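Probable ribose-5-phosphate isomerase B (Mycoplasma genitalium, PDB 6MU0) probably catalyses the interconversion of ribulose 5-phosphate and ribose 5-phosphate in the non-oxidative stage of the pentose phosphate pathway. Local coordinates at residues A[124-127]-A[128-132]; A[27-30]-A[31-35]; A[61-64]-A[65-68]. One frame throughout, in Å; residues are numbered along the deposited sequence. Where two conformers were deposited one is given.

Contact 1 of 3, residues A[124-127]-A[128-132]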
ATOM      1  N   THR A 124      13.372   9.015  -2.326  1.00  9.35           N
ATOM      2  CA  THR A 124      14.544   8.226  -1.971  1.00 10.11           C
ATOM      3  C   THR A 124      14.136   6.998  -1.158  1.00  9.50           C
ATOM      4  O   THR A 124      13.054   6.940  -0.567  1.00  9.28           O
ATOM      5  CB  THR A 124      15.525   9.054  -1.140  1.00 11.98           C
ATOM      6  OG1 THR A 124      14.910   9.397   0.107  1.00 12.68           O
ATOM      7  CG2 THR A 124      15.942  10.320  -1.879  1.00 13.01           C
ATOM      8  N   ASP A 125      15.036   6.010  -1.122  1.00 10.70           N
ATOM      9  CA  ASP A 125      14.803   4.833  -0.287  1.00 11.42           C
ATOM     10  C   ASP A 125      14.579   5.228   1.163  1.00 10.70           C
ATOM     11  O   ASP A 125      13.686   4.694   1.830  1.00 10.19           O
ATOM     12  CB  ASP A 125      16.008   3.898  -0.341  1.00 13.54           C
ATOM     13  CG  ASP A 125      16.223   3.285  -1.700  1.00 16.52           C
ATOM     14  OD1 ASP A 125      15.346   3.407  -2.581  1.00 15.91           O
ATOM     15  OD2 ASP A 125      17.292   2.667  -1.885  1.00 18.53           O
ATOM     16  N   SER A 126      15.407   6.141   1.677  1.00 10.58           N
ATOM     17  CA  SER A 126      15.283   6.556   3.067  1.00 11.34           C
ATOM     18  C   SER A 126      13.915   7.160   3.343  1.00 10.42           C
ATOM     19  O   SER A 126      13.272   6.833   4.347  1.00 10.70           O
ATOM     20  CB  SER A 126      16.382   7.552   3.415  1.00 13.91           C
ATOM     21  OG  SER A 126      16.187   7.999   4.740  1.00 17.75           O
ATOM     22  N   GLU A 127      13.455   8.057   2.468  1.00  9.66           N
ATOM     23  CA  GLU A 127      12.152   8.681   2.679  0.57  9.39           C
ATOM     24  C   GLU A 127      11.031   7.655   2.584  1.00  8.82           C
ATOM     25  O   GLU A 127      10.065   7.705   3.357  1.00  9.32           O
ATOM     26  CB  GLU A 127      11.930   9.814   1.678  0.57  9.34           C
ATOM     27  CG  GLU A 127      10.629  10.582   1.886  0.57  9.50           C
ATOM     28  CD  GLU A 127      10.723  11.631   2.973  0.57 11.98           C
ATOM     29  OE1 GLU A 127      11.804  11.777   3.579  0.57 13.89           O
ATOM     30  OE2 GLU A 127       9.709  12.319   3.213  0.57 11.86           O
ATOM     31  N   ASN A 128      11.144   6.711   1.642  1.00  8.84           N
ATOM     32  CA  ASN A 128      10.123   5.673   1.529  1.00  8.70           C
ATOM     33  C   ASN A 128      10.050   4.805   2.785  1.00  8.16           C
ATOM     34  O   ASN A 128       8.956   4.435   3.218  1.00  8.78           O
ATOM     35  CB  ASN A 128      10.336   4.859   0.255  1.00  8.39           C
ATOM     36  CG  ASN A 128       9.653   5.495  -0.938  1.00  8.36           C
ATOM     37  OD1 ASN A 128       8.547   6.017  -0.806  1.00  9.00           O
ATOM     38  ND2 ASN A 128      10.307   5.466  -2.103  1.00  9.13           N
ATOM     39  N   ILE A 129      11.194   4.468   3.389  1.00  8.92           N
ATOM     40  CA  ILE A 129      11.152   3.723   4.649  1.00  9.19           C
ATOM     41  C   ILE A 129      10.440   4.529   5.729  1.00  8.90           C
ATOM     42  O   ILE A 129       9.644   3.990   6.508  1.00  9.43           O
ATOM     43  CB  ILE A 129      12.574   3.318   5.079  1.00 10.14           C
ATOM     44  CG1 ILE A 129      13.100   2.186   4.193  1.00 11.77           C
ATOM     45  CG2 ILE A 129      12.601   2.910   6.548  1.00 11.78           C
ATOM     46  CD1 ILE A 129      12.413   0.845   4.426  1.00 14.74           C
ATOM     47  N   LYS A 130      10.723   5.832   5.802  1.00  9.61           N
ATOM     48  CA  LYS A 130      10.061   6.670   6.801  1.00  9.96           C
ATOM     49  C   LYS A 130       8.558   6.735   6.562  1.00  9.45           C
ATOM     50  O   LYS A 130       7.767   6.742   7.515  1.00  9.94           O
ATOM     51  CB  LYS A 130      10.651   8.076   6.780  1.00 10.65           C
ATOM     52  CG  LYS A 130      12.098   8.120   7.208  1.00 11.86           C
ATOM     53  CD  LYS A 130      12.722   9.469   6.917  1.00 12.56           C
ATOM     54  CE  LYS A 130      14.224   9.412   7.084  1.00 14.00           C
ATOM     55  NZ  LYS A 130      14.841  10.699   6.670  1.00 13.70           N
ATOM     56  N   ILE A 131       8.155   6.815   5.294  1.00  8.93           N
ATOM     57  CA  ILE A 131       6.736   6.812   4.949  1.00  9.14           C
ATOM     58  C   ILE A 131       6.080   5.524   5.426  1.00  8.98           C
ATOM     59  O   ILE A 131       5.021   5.542   6.065  1.00  9.24           O
ATOM     60  CB  ILE A 131       6.577   7.013   3.432  1.00  8.74           C
ATOM     61  CG1 ILE A 131       6.932   8.455   3.043  1.00  9.06           C
ATOM     62  CG2 ILE A 131       5.181   6.608   2.968  1.00  9.66           C
ATOM     63  CD1 ILE A 131       7.136   8.650   1.554  1.00  9.65           C
ATOM     64  N   VAL A 132       6.702   4.385   5.108  1.00  8.81           N
ATOM     65  CA  VAL A 132       6.185   3.088   5.543  1.00  9.03           C
ATOM     66  C   VAL A 132       6.050   3.046   7.059  1.00  9.49           C
ATOM     67  O   VAL A 132       5.009   2.653   7.598  1.00 10.33           O
ATOM     68  CB  VAL A 132       7.083   1.953   5.016  1.00  9.48           C
ATOM     69  CG1 VAL A 132       6.701   0.630   5.656  1.00 10.90           C
ATOM     70  CG2 VAL A 132       6.981   1.839   3.501  1.00  9.90           C
TER
HETATM   71  O   HOH W   1      12.967   4.710  -3.350  1.00 11.71           O
HETATM   72  O   HOH W   2      14.507  10.951   3.964  0.57 16.48           O
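Glu127 and Ile131, one helical turn apart, meet at the first turns of helix 125-137, which opens with an N-cap: OG1 of Thr124 accepts from the backbone N of Glu127 at 3.1 Å, an N-H...O angle of 162°. From there the i to i+4 pattern runs regularly, with the backbone N of Asn128, Ile129, Lys130 and Ile131 donating to the carbonyls of Thr124, Asp125, Ser126 and Glu127.

The tight side faces the fold. CG1 of Ile131 lies 3.2 Å from the carbonyl O of Glu127, and its CD1 continues to 4.0 Å from CG of Glu127, an aliphatic contact in which the two side chains run aslant. Ile131 is buried and also packs on Leu116 of strand 115-117. The Glu127 chain leaves with CG turned away from its own backbone N (chi1 -176°) and bends at the next bond, and its OE2 accepts a hydrogen bond from the backbone N of Glu101. Buried Asn128 is held with the roles reversed: its ND2 donates to the backbone O of Ser119, and it also donates to a water that in turn donates to OD1 of Asp125, which bridges the helix start.

Toward solvent the contact is looser. Lys130 extends over Ser126, its CE 3.4 Å from OG of Ser126, and crosses Glu127 at about a right angle. Charges here do not touch: OE1 of Glu127 and NZ of Lys130 stand 4.5 Å apart, too far for a salt bridge. A single water spans the gap, donating to OE1 of Glu127 at 2.9 Å and accepting from NZ of Lys130 at 2.7 Å.

Contact 2 of 3, residues A[27-30]-A[31-35]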
ATOM      1  N   ILE A  27      14.299  -3.836   0.248  1.00  9.58           N
ATOM      2  CA  ILE A  27      14.625  -3.037   1.426  1.00  9.68           C
ATOM      3  C   ILE A  27      13.437  -2.978   2.381  1.00  9.79           C
ATOM      4  O   ILE A  27      13.574  -3.207   3.589  1.00  9.95           O
ATOM      5  CB  ILE A  27      15.086  -1.630   1.010  1.00 10.94           C
ATOM      6  CG1 ILE A  27      16.431  -1.695   0.286  1.00 13.10           C
ATOM      7  CG2 ILE A  27      15.164  -0.717   2.228  1.00 13.29           C
ATOM      8  CD1 ILE A  27      16.845  -0.384  -0.366  1.00 14.34           C
ATOM      9  N   ILE A  28      12.254  -2.639   1.861  1.00  9.09           N
ATOM     10  CA  ILE A  28      11.076  -2.528   2.721  1.00  8.90           C
ATOM     11  C   ILE A  28      10.705  -3.880   3.315  1.00  8.57           C
ATOM     12  O   ILE A  28      10.427  -3.997   4.518  1.00  9.60           O
ATOM     13  CB  ILE A  28       9.896  -1.917   1.948  1.00  8.57           C
ATOM     14  CG1 ILE A  28      10.191  -0.470   1.563  1.00  9.60           C
ATOM     15  CG2 ILE A  28       8.632  -2.028   2.779  1.00  9.46           C
ATOM     16  CD1 ILE A  28       9.156   0.110   0.619  1.00 11.10           C
ATOM     17  N   SER A  29      10.691  -4.926   2.486  1.00  8.96           N
ATOM     18  CA  SER A  29      10.280  -6.239   2.968  0.68  9.74           C
ATOM     19  C   SER A  29      11.176  -6.713   4.107  1.00  9.35           C
ATOM     20  O   SER A  29      10.689  -7.157   5.153  1.00 10.21           O
ATOM     21  CB  SER A  29      10.283  -7.239   1.815  0.68 11.34           C
ATOM     22  OG  SER A  29       9.938  -8.525   2.279  0.68 11.52           O
ATOM     23  N   GLU A  30      12.492  -6.619   3.924  1.00  9.73           N
ATOM     24  CA  GLU A  30      13.406  -7.084   4.962  1.00 10.04           C
ATOM     25  C   GLU A  30      13.354  -6.194   6.201  1.00 10.14           C
ATOM     26  O   GLU A  30      13.463  -6.688   7.331  1.00 10.98           O
ATOM     27  CB  GLU A  30      14.821  -7.209   4.400  1.00 11.47           C
ATOM     28  CG  GLU A  30      14.947  -8.276   3.319  1.00 11.44           C
ATOM     29  CD  GLU A  30      14.713  -9.703   3.823  1.00 11.48           C
ATOM     30  OE1 GLU A  30      14.941  -9.983   5.021  1.00 12.03           O
ATOM     31  OE2 GLU A  30      14.317 -10.558   3.000  1.00 11.42           O
ATOM     32  N   HIS A  31      13.191  -4.883   6.008  1.00 10.37           N
ATOM     33  CA  HIS A  31      13.011  -3.965   7.130  1.00 10.58           C
ATOM     34  C   HIS A  31      11.822  -4.380   7.992  1.00 10.62           C
ATOM     35  O   HIS A  31      11.916  -4.458   9.227  1.00 12.00           O
ATOM     36  CB  HIS A  31      12.817  -2.564   6.543  1.00 11.12           C
ATOM     37  CG  HIS A  31      12.394  -1.521   7.525  1.00 11.65           C
ATOM     38  ND1 HIS A  31      13.268  -0.927   8.409  1.00 14.02           N
ATOM     39  CD2 HIS A  31      11.199  -0.916   7.710  1.00 12.42           C
ATOM     40  CE1 HIS A  31      12.617  -0.022   9.118  1.00 14.09           C
ATOM     41  NE2 HIS A  31      11.360   0.007   8.711  1.00 13.30           N
ATOM     42  N   LEU A  32      10.688  -4.664   7.353  1.00 10.30           N
ATOM     43  CA  LEU A  32       9.484  -5.018   8.094  1.00 10.66           C
ATOM     44  C   LEU A  32       9.580  -6.415   8.695  1.00 11.21           C
ATOM     45  O   LEU A  32       9.066  -6.660   9.795  1.00 11.71           O
ATOM     46  CB  LEU A  32       8.265  -4.885   7.186  1.00 10.33           C
ATOM     47  CG  LEU A  32       7.980  -3.455   6.731  1.00 11.09           C
ATOM     48  CD1 LEU A  32       6.769  -3.449   5.819  1.00 11.43           C
ATOM     49  CD2 LEU A  32       7.759  -2.533   7.930  1.00 12.66           C
ATOM     50  N   LYS A  33      10.233  -7.350   8.001  1.00 10.56           N
ATOM     51  CA  LYS A  33      10.434  -8.671   8.594  1.00 10.81           C
ATOM     52  C   LYS A  33      11.255  -8.582   9.876  1.00 12.90           C
ATOM     53  O   LYS A  33      10.959  -9.263  10.865  1.00 13.99           O
ATOM     54  CB  LYS A  33      11.076  -9.620   7.585  1.00 11.25           C
ATOM     55  CG  LYS A  33      10.101 -10.093   6.511  1.00 11.89           C
ATOM     56  CD  LYS A  33      10.760 -11.060   5.540  1.00 14.16           C
ATOM     57  CE  LYS A  33       9.740 -11.678   4.586  1.00 15.46           C
ATOM     58  NZ  LYS A  33       8.761 -12.552   5.311  1.00 16.00           N
ATOM     59  N   THR A  34      12.287  -7.739   9.884  1.00 14.02           N
ATOM     60  CA  THR A  34      13.081  -7.570  11.096  1.00 15.83           C
ATOM     61  C   THR A  34      12.240  -7.023  12.242  1.00 17.27           C
ATOM     62  O   THR A  34      12.463  -7.381  13.405  1.00 18.98           O
ATOM     63  CB  THR A  34      14.265  -6.657  10.795  1.00 18.42           C
ATOM     64  OG1 THR A  34      15.095  -7.280   9.806  1.00 18.82           O
ATOM     65  CG2 THR A  34      15.088  -6.393  12.049  1.00 20.06           C
ATOM     66  N   LYS A  35      11.258  -6.182  11.934  1.00 17.33           N
ATOM     67  CA  LYS A  35      10.337  -5.643  12.925  1.00 19.25           C
ATOM     68  C   LYS A  35       9.228  -6.614  13.295  1.00 19.12           C
ATOM     69  O   LYS A  35       8.301  -6.226  14.017  1.00 21.42           O
ATOM     70  CB  LYS A  35       9.736  -4.333  12.427  1.00 21.68           C
ATOM     71  CG  LYS A  35      10.752  -3.242  12.270  1.00 24.58           C
ATOM     72  CD  LYS A  35      10.073  -1.947  11.925  1.00 28.60           C
ATOM     73  CE  LYS A  35      11.073  -0.830  11.930  1.00 32.20           C
ATOM     74  NZ  LYS A  35      11.863  -0.810  13.188  1.00 34.31           N
TER
HETATM   75  O   HOH W   3      14.972  -9.088   7.617  1.00 20.03           O
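Leu32 follows Ile28 by one helical turn, and its side chain can be traced outward from the backbone. CB rests 3.5 Å from the carbonyl O of Ile28, the same oxygen that accepts the backbone N-H of Leu32 at 2.9 Å. CG, lying opposite the carbonyl carbon of its own residue (chi1 -65°), comes closer, 3.3 Å from that oxygen. CD1 then reaches CG2 of Ile28 at 3.8 Å, and the two branches run alongside each other in the same direction. Both are buried: this is the inner face of helix 22-34, the crossover helix of the beta-alpha-beta unit formed with strands 12-16 and 38-41. Ile28 packs on Ile15, Leu32 on Ile13 and Val39.

His31 packs on Ile129 of helix 125-137. Its CB sits 3.1 Å from the carbonyl O of Ile27, while its NE2 is hydrogen-bonded to OD1 of Asp133 on that same neighbouring helix. CG of Lys33 passes 3.3 Å from the carbonyl O of Ser29, and NZ turns away to the backbone O of Val39. On the exposed side, a water donates to OE1 of Glu30 at 2.7 Å and accepts from OG1 of Thr34.

Contact 3 of 3, residues A[61-64]-A[65-68]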
ATOM      1  N   ALA A  61      -3.781  -6.106  -4.191  1.00  8.99           N
ATOM      2  CA  ALA A  61      -5.094  -5.593  -3.824  1.00  9.05           C
ATOM      3  C   ALA A  61      -6.113  -6.717  -3.669  1.00  9.37           C
ATOM      4  O   ALA A  61      -6.971  -6.660  -2.779  1.00  9.92           O
ATOM      5  CB  ALA A  61      -5.556  -4.567  -4.850  1.00 10.27           C
ATOM      6  N   ASP A  62      -6.039  -7.747  -4.517  1.00 10.14           N
ATOM      7  CA  ASP A  62      -6.955  -8.872  -4.364  1.00 11.63           C
ATOM      8  C   ASP A  62      -6.732  -9.607  -3.048  1.00 12.16           C
ATOM      9  O   ASP A  62      -7.686 -10.141  -2.478  1.00 13.88           O
ATOM     10  CB  ASP A  62      -6.848  -9.825  -5.557  1.00 12.62           C
ATOM     11  CG  ASP A  62      -7.602  -9.329  -6.785  1.00 16.24           C
ATOM     12  OD1 ASP A  62      -8.558  -8.538  -6.642  1.00 17.85           O
ATOM     13  OD2 ASP A  62      -7.242  -9.754  -7.904  1.00 18.99           O
ATOM     14  N   LYS A  63      -5.491  -9.644  -2.543  1.00 11.31           N
ATOM     15  CA  LYS A  63      -5.259 -10.225  -1.222  1.00 10.95           C
ATOM     16  C   LYS A  63      -5.855  -9.348  -0.129  1.00 10.36           C
ATOM     17  O   LYS A  63      -6.533  -9.843   0.782  1.00 11.86           O
ATOM     18  CB  LYS A  63      -3.763 -10.442  -0.978  1.00 12.96           C
ATOM     19  CG  LYS A  63      -3.153 -11.585  -1.754  1.00 15.25           C
ATOM     20  CD  LYS A  63      -3.650 -12.926  -1.247  1.00 19.19           C
ATOM     21  CE  LYS A  63      -2.902 -14.064  -1.917  1.00 21.94           C
ATOM     22  NZ  LYS A  63      -3.368 -15.387  -1.424  1.00 25.38           N
ATOM     23  N   VAL A  64      -5.598  -8.036  -0.189  1.00 10.39           N
ATOM     24  CA  VAL A  64      -6.134  -7.132   0.824  1.00 10.68           C
ATOM     25  C   VAL A  64      -7.655  -7.205   0.855  1.00 10.80           C
ATOM     26  O   VAL A  64      -8.266  -7.198   1.928  1.00 11.45           O
ATOM     27  CB  VAL A  64      -5.600  -5.704   0.604  1.00 10.74           C
ATOM     28  CG1 VAL A  64      -6.286  -4.712   1.534  1.00 12.03           C
ATOM     29  CG2 VAL A  64      -4.098  -5.687   0.815  1.00 11.24           C
ATOM     30  N   LYS A  65      -8.284  -7.326  -0.322  1.00 11.04           N
ATOM     31  CA  LYS A  65      -9.739  -7.432  -0.424  1.00 12.09           C
ATOM     32  C   LYS A  65     -10.311  -8.552   0.443  1.00 12.41           C
ATOM     33  O   LYS A  65     -11.437  -8.431   0.938  1.00 13.39           O
ATOM     34  CB  LYS A  65     -10.123  -7.648  -1.892  1.00 12.21           C
ATOM     35  CG  LYS A  65     -11.558  -8.081  -2.168  1.00 13.63           C
ATOM     36  CD  LYS A  65     -11.774  -8.219  -3.672  1.00 15.26           C
ATOM     37  CE  LYS A  65     -13.169  -8.701  -4.022  1.00 18.92           C
ATOM     38  NZ  LYS A  65     -13.338  -8.794  -5.501  1.00 19.90           N
ATOM     39  N   LYS A  66      -9.566  -9.648   0.628  1.00 11.94           N
ATOM     40  CA  LYS A  66     -10.038 -10.785   1.418  1.00 12.98           C
ATOM     41  C   LYS A  66     -10.031 -10.509   2.918  1.00 11.87           C
ATOM     42  O   LYS A  66     -10.737 -11.191   3.672  1.00 13.22           O
ATOM     43  CB  LYS A  66      -9.154 -12.001   1.129  1.00 16.18           C
ATOM     44  CG  LYS A  66      -9.173 -12.454  -0.323  1.00 22.51           C
ATOM     45  CD  LYS A  66      -7.996 -13.364  -0.644  1.00 29.69           C
ATOM     46  CE  LYS A  66      -7.980 -14.605   0.232  1.00 34.44           C
ATOM     47  NZ  LYS A  66      -6.801 -15.467  -0.069  1.00 37.22           N
ATOM     48  N   ASN A  67      -9.232  -9.549   3.373  1.00 11.32           N
ATOM     49  CA  ASN A  67      -9.140  -9.206   4.784  1.00 11.13           C
ATOM     50  C   ASN A  67      -8.953  -7.697   4.907  1.00 10.58           C
ATOM     51  O   ASN A  67      -7.979  -7.213   5.467  1.00 10.71           O
ATOM     52  CB  ASN A  67      -8.008  -9.970   5.464  1.00 12.20           C
ATOM     53  CG  ASN A  67      -8.369 -11.408   5.752  1.00 13.94           C
ATOM     54  OD1 ASN A  67      -9.137 -11.691   6.668  1.00 15.00           O
ATOM     55  ND2 ASN A  67      -7.823 -12.327   4.965  1.00 14.49           N
ATOM     56  N   SER A  68      -9.931  -6.945   4.397  1.00 10.55           N
ATOM     57  CA  SER A  68      -9.727  -5.522   4.151  1.00 10.89           C
ATOM     58  C   SER A  68      -9.643  -4.709   5.428  1.00 10.47           C
ATOM     59  O   SER A  68      -9.154  -3.575   5.386  1.00 11.69           O
ATOM     60  CB  SER A  68     -10.829  -4.982   3.241  1.00 12.92           C
ATOM     61  OG  SER A  68     -12.090  -5.085   3.869  1.00 15.13           O
TER
HETATM   62  O   HOH W   4     -11.126 -10.570  -5.806  1.00 39.45           O
HETATM   63  O   HOH W   5      -5.910 -11.499   2.843  1.00 13.32           O
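The chains of Lys63 and Lys66 run alongside each other in one direction, which brings like charges together: NZ of Lys63 is 3.7 Å from NZ of Lys66. Each chain gets there by its own bend. Lys63 kinks at its second torsion, whereas Lys66 runs straight past CG and folds at the third (chi3 59°). On the way, CG of Lys66 passes 3.5 Å from the carbonyl O of Asp62, so its aliphatic part lies against the backbone of the preceding turn. Two ammonium groups this near would be expected to disfavour each other electrostatically.

Lys65 is set differently. Its chain is extended throughout and leads away from residues 61-64, with its CB resting over the carbonyls of Ala61 and Asp62. NZ of Lys65 and OD1 of Asp62 remain 4.9 Å apart, joined through a water that accepts from NZ but donates only weakly to OD1. Val64 points to a different side, is buried and touches Asn114.

The backbone records a change of bonding. Lys65 N still donates to the carbonyl O of Ala61 in the i to i+4 manner, but Lys66 N goes to the carbonyl O of Lys63 at 3.0 Å and Asn67 N to that of Val64 at 2.9 Å, both i to i+3. In each of the latter the donor stands well above the carbonyl plane, 59° and 53° out of it. A second water donates to the carbonyl O of Lys63 and accepts from ND2 of Asn67. Tightening of this kind is characteristic of the C-terminal end of an alpha-helix, here helix 53-66, before the chain turns toward strand 72-75.

How the contacts relate
Contacts 1 and 2 belong to neighbouring helices, 125-137 and 22-34, and touch directly: CD1 of Ile129 packs 3.9 Å from CG2 of Ile27, and CG2 of Ile129 lies 3.8 Å from NE2 of His31. Contact 3 stands apart on helix 53-66, its centre about 24 Å from that of contact 1, on the opposite side of the chain's centre, with no touch to either. Contacts 1 and 2 both pair a buried aliphatic face with a water-bridged polar edge, though only contact 1 includes an N-cap. Contact 3, at the end of its helix, is more exposed and dominated by lysines, and it meets loop residues such as Val90, whereas contacts 1 and 2 share helix-to-helix packing.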